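Local coordinates for lipoprotein (Colwellia psychrerythraea, PDB 3O0Y), which is a putative lipoprotein of unknown function whose sequence family belongs to a clan of metallopeptidase-like proteins, at residues S276-Y288 against V510-E522. Residues are numbered along the deposited sequence; the frame is centred on the assembly and turned at random.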
# COMPACT_ATOMS: atom_id res chain seq x y z
N SER A 276 -12.60 17.45 9.02
CA SER A 276 -11.56 16.46 8.76
C SER A 276 -12.00 15.22 8.02
O SER A 276 -11.22 14.66 7.22
CB SER A 276 -10.86 16.02 10.05
OG SER A 276 -10.46 17.12 10.82
N GLY A 277 -13.22 14.78 8.25
CA GLY A 277 -13.63 13.50 7.70
C GLY A 277 -14.44 13.61 6.41
O GLY A 277 -14.97 14.68 6.03
N ILE A 278 -14.55 12.49 5.74
CA ILE A 278 -15.19 12.40 4.43
C ILE A 278 -16.72 12.62 4.47
O ILE A 278 -17.28 12.98 3.43
CB ILE A 278 -14.82 11.05 3.70
CG1 ILE A 278 -14.87 11.21 2.16
CG2 ILE A 278 -15.72 9.93 4.16
CD1 ILE A 278 -13.72 12.04 1.57
N TRP A 279 -17.32 12.46 5.64
CA TRP A 279 -18.75 12.73 5.84
C TRP A 279 -19.10 14.16 5.38
O TRP A 279 -20.29 14.48 5.00
CB TRP A 279 -19.13 12.57 7.31
CG TRP A 279 -18.42 13.52 8.21
CD1 TRP A 279 -17.21 13.29 8.86
CD2 TRP A 279 -18.79 14.88 8.55
NE1 TRP A 279 -16.83 14.42 9.54
CE2 TRP A 279 -17.78 15.40 9.39
CE3 TRP A 279 -19.87 15.70 8.22
CZ2 TRP A 279 -17.82 16.73 9.90
CZ3 TRP A 279 -19.95 16.98 8.77
CH2 TRP A 279 -18.93 17.48 9.61
N ALA A 280 -18.11 15.04 5.40
CA ALA A 280 -18.39 16.51 5.10
C ALA A 280 -18.47 16.81 3.60
O ALA A 280 -18.81 17.95 3.17
CB ALA A 280 -17.33 17.38 5.71
N GLN A 281 -18.13 15.80 2.79
CA GLN A 281 -18.30 15.91 1.35
C GLN A 281 -19.75 15.61 1.00
O GLN A 281 -20.48 14.96 1.76
CB GLN A 281 -17.42 14.89 0.63
CG GLN A 281 -15.95 14.97 0.93
CD GLN A 281 -15.20 16.22 0.48
OE1 GLN A 281 -15.64 17.00 -0.40
NE2 GLN A 281 -14.04 16.43 1.10
N PRO A 282 -20.23 16.13 -0.17
CA PRO A 282 -21.55 15.72 -0.64
C PRO A 282 -21.62 14.23 -0.89
O PRO A 282 -20.71 13.68 -1.51
CB PRO A 282 -21.76 16.57 -1.92
CG PRO A 282 -20.45 16.94 -2.36
CD PRO A 282 -19.58 17.05 -1.11
N LYS A 283 -22.60 13.58 -0.28
CA LYS A 283 -22.75 12.14 -0.34
C LYS A 283 -21.53 11.42 0.30
O LYS A 283 -21.28 10.25 -0.02
CB LYS A 283 -22.89 11.66 -1.79
CG LYS A 283 -24.06 12.32 -2.61
CD LYS A 283 -25.43 11.87 -2.14
CE LYS A 283 -26.12 10.83 -3.09
NZ LYS A 283 -26.09 9.32 -2.60
N GLY A 284 -20.85 12.08 1.25
CA GLY A 284 -19.61 11.51 1.83
C GLY A 284 -19.89 10.24 2.58
O GLY A 284 -19.05 9.32 2.61
N SER A 285 -21.09 10.12 3.16
CA SER A 285 -21.40 8.91 3.94
C SER A 285 -21.61 7.69 3.07
O SER A 285 -21.20 6.55 3.39
CB SER A 285 -22.61 9.08 4.82
OG SER A 285 -23.81 8.97 4.05
N VAL A 286 -22.19 7.94 1.91
CA VAL A 286 -22.32 6.90 0.94
C VAL A 286 -20.96 6.51 0.37
O VAL A 286 -20.68 5.33 0.16
CB VAL A 286 -23.32 7.37 -0.17
CG1 VAL A 286 -23.29 6.40 -1.33
CG2 VAL A 286 -24.71 7.52 0.49
N TYR A 287 -20.11 7.48 0.11
CA TYR A 287 -18.75 7.19 -0.28
C TYR A 287 -18.01 6.28 0.72
O TYR A 287 -17.37 5.30 0.32
CB TYR A 287 -17.98 8.48 -0.45
CG TYR A 287 -16.53 8.26 -0.85
CD1 TYR A 287 -16.14 8.24 -2.16
CD2 TYR A 287 -15.60 7.95 0.10
CE1 TYR A 287 -14.81 8.01 -2.51
CE2 TYR A 287 -14.31 7.65 -0.23
CZ TYR A 287 -13.90 7.67 -1.53
OH TYR A 287 -12.58 7.40 -1.86
N TYR A 288 -18.15 6.64 2.00
CA TYR A 288 -17.46 5.90 3.05
C TYR A 288 -17.97 4.49 3.14
O TYR A 288 -17.16 3.55 3.29
CB TYR A 288 -17.57 6.64 4.39
CG TYR A 288 -16.68 6.02 5.47
CD1 TYR A 288 -15.31 5.91 5.27
CD2 TYR A 288 -17.22 5.60 6.69
CE1 TYR A 288 -14.50 5.34 6.25
CE2 TYR A 288 -16.40 5.09 7.68
CZ TYR A 288 -15.08 4.94 7.45
OH TYR A 288 -14.28 4.40 8.45
N VAL A 510 -10.19 5.14 15.00
CA VAL A 510 -9.95 6.50 14.51
C VAL A 510 -10.45 6.72 13.05
O VAL A 510 -10.86 7.85 12.69
CB VAL A 510 -8.46 7.00 14.67
CG1 VAL A 510 -8.07 7.07 16.20
CG2 VAL A 510 -7.50 6.17 13.87
N ASP A 511 -10.39 5.70 12.19
CA ASP A 511 -10.84 5.93 10.80
C ASP A 511 -12.35 6.07 10.79
O ASP A 511 -12.88 7.01 10.20
CB ASP A 511 -10.37 4.78 9.90
CG ASP A 511 -10.64 5.02 8.43
OD1 ASP A 511 -9.84 5.73 7.80
OD2 ASP A 511 -11.68 4.54 7.95
N THR A 512 -13.04 5.18 11.52
CA THR A 512 -14.51 5.32 11.65
C THR A 512 -14.84 6.61 12.45
O THR A 512 -15.84 7.28 12.21
CB THR A 512 -15.15 4.13 12.30
OG1 THR A 512 -14.52 3.83 13.58
CG2 THR A 512 -15.03 2.88 11.44
N GLY A 513 -13.99 6.93 13.43
CA GLY A 513 -14.11 8.18 14.23
C GLY A 513 -14.18 9.41 13.35
O GLY A 513 -15.16 10.16 13.40
N LEU A 514 -13.13 9.61 12.57
CA LEU A 514 -13.04 10.74 11.64
C LEU A 514 -14.14 10.75 10.59
O LEU A 514 -14.73 11.79 10.32
CB LEU A 514 -11.71 10.65 10.89
CG LEU A 514 -10.47 10.97 11.68
CD1 LEU A 514 -9.23 10.34 10.96
CD2 LEU A 514 -10.27 12.46 11.89
N HIS A 515 -14.39 9.61 9.96
CA HIS A 515 -15.14 9.62 8.71
C HIS A 515 -16.64 9.41 8.90
O HIS A 515 -17.43 9.76 8.02
CB HIS A 515 -14.58 8.56 7.77
CG HIS A 515 -13.21 8.93 7.25
ND1 HIS A 515 -12.98 10.14 6.60
CD2 HIS A 515 -12.01 8.33 7.35
CE1 HIS A 515 -11.71 10.20 6.25
NE2 HIS A 515 -11.10 9.11 6.69
N ASP A 516 -17.04 8.87 10.05
CA ASP A 516 -18.47 8.68 10.40
C ASP A 516 -18.94 9.36 11.69
O ASP A 516 -20.04 9.96 11.71
CB ASP A 516 -18.79 7.18 10.46
CG ASP A 516 -20.28 6.92 10.80
OD1 ASP A 516 -21.12 7.10 9.94
OD2 ASP A 516 -20.58 6.61 11.96
N LYS A 517 -18.14 9.28 12.75
CA LYS A 517 -18.50 9.89 14.03
C LYS A 517 -18.14 11.36 14.13
O LYS A 517 -18.42 11.98 15.15
CB LYS A 517 -17.91 9.12 15.19
CG LYS A 517 -18.23 7.67 15.22
CD LYS A 517 -19.69 7.36 15.34
CE LYS A 517 -19.84 5.84 15.47
NZ LYS A 517 -19.04 5.11 14.35
N ARG A 518 -17.49 11.89 13.08
CA ARG A 518 -17.14 13.30 12.95
C ARG A 518 -16.13 13.75 14.01
O ARG A 518 -16.08 14.90 14.36
CB ARG A 518 -18.42 14.16 13.00
CG ARG A 518 -19.41 13.71 11.92
CD ARG A 518 -20.61 14.68 11.86
NE ARG A 518 -21.55 14.22 10.85
CZ ARG A 518 -22.58 14.93 10.41
NH1 ARG A 518 -22.83 16.13 10.92
NH2 ARG A 518 -23.35 14.42 9.45
N TRP A 519 -15.26 12.83 14.46
CA TRP A 519 -14.12 13.24 15.24
C TRP A 519 -13.27 14.25 14.46
O TRP A 519 -13.09 14.13 13.27
CB TRP A 519 -13.20 12.05 15.57
CG TRP A 519 -13.73 11.05 16.49
CD1 TRP A 519 -15.04 10.74 16.79
CD2 TRP A 519 -12.93 10.13 17.23
NE1 TRP A 519 -15.08 9.68 17.65
CE2 TRP A 519 -13.79 9.28 17.91
CE3 TRP A 519 -11.56 9.96 17.38
CZ2 TRP A 519 -13.32 8.30 18.76
CZ3 TRP A 519 -11.10 8.96 18.20
CH2 TRP A 519 -11.95 8.15 18.86
N THR A 520 -12.71 15.24 15.15
CA THR A 520 -11.78 16.15 14.53
C THR A 520 -10.40 15.45 14.41
O THR A 520 -10.11 14.49 15.13
CB THR A 520 -11.64 17.43 15.40
OG1 THR A 520 -11.04 17.05 16.64
CG2 THR A 520 -13.02 18.06 15.63
N ARG A 521 -9.55 16.03 13.57
CA ARG A 521 -8.16 15.66 13.48
C ARG A 521 -7.49 15.64 14.86
O ARG A 521 -6.82 14.68 15.25
CB ARG A 521 -7.45 16.59 12.50
CG ARG A 521 -5.98 16.54 12.49
CD ARG A 521 -5.41 17.70 11.71
NE ARG A 521 -3.95 17.75 11.74
CZ ARG A 521 -3.19 18.26 12.71
NH1 ARG A 521 -1.89 18.17 12.61
NH2 ARG A 521 -3.71 18.84 13.78
N GLU A 522 -7.77 16.65 15.64
CA GLU A 522 -7.07 16.79 16.92
C GLU A 522 -7.52 15.76 17.92
O GLU A 522 -6.70 15.24 18.65
CB GLU A 522 -7.29 18.19 17.47
CG GLU A 522 -6.61 19.32 16.61
CD GLU A 522 -7.27 19.55 15.24
OE1 GLU A 522 -8.53 19.40 15.07
OE2 GLU A 522 -6.46 19.84 14.30
O HOH W 1 -14.36 14.92 11.01
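His515, on the last turn of helix 491-515, is gripped from two sides in the buried half of this contact. His515 ND1 accepts the backbone N-H of Ile278 at 3.0 Å, nearly straight (163°) and in the ring plane, while NE2 bonds to the carbonyl of Tyr546, so both ring nitrogens are satisfied. Tyr288 lays its ring face over His515 CB, 3.6 Å from the ring centroid. With CG anti to the backbone N (chi1 -171°), this ring reaches across to the helix, where Tyr288 OH donates to Asp511 OD2 at 2.7 Å from the anti side, tilted well out of the carboxylate plane. Gly277 fits closely against the helix end, its CA 3.3 Å from Leu514 O; a side chain would clash there.

The outer side, nearer solvent, is carried by an exposed arginine and a water. The Arg518 guanidinium stacks flat on Trp279, planes 9° apart, and its CG makes a CH-pi contact with the five-membered ring. Trp279 NE1 donates to a water 2.9 Å away, which also donates to the carbonyls of Leu514 and Trp519. An alanine in place of Trp279 would probably leave the Arg518 arm free to swing and deprive this water of a donor. Ser276 OG accepts a bent hydrogen bond from Arg521 N at 3.1 Å. Thus the 3-10 turn 278-280 and the start of helix 284-296 dock on the C-terminal end of helix 491-515 and the short link to Thr520, N-cap of helix 521-532, within the largely helical DUF885 fold.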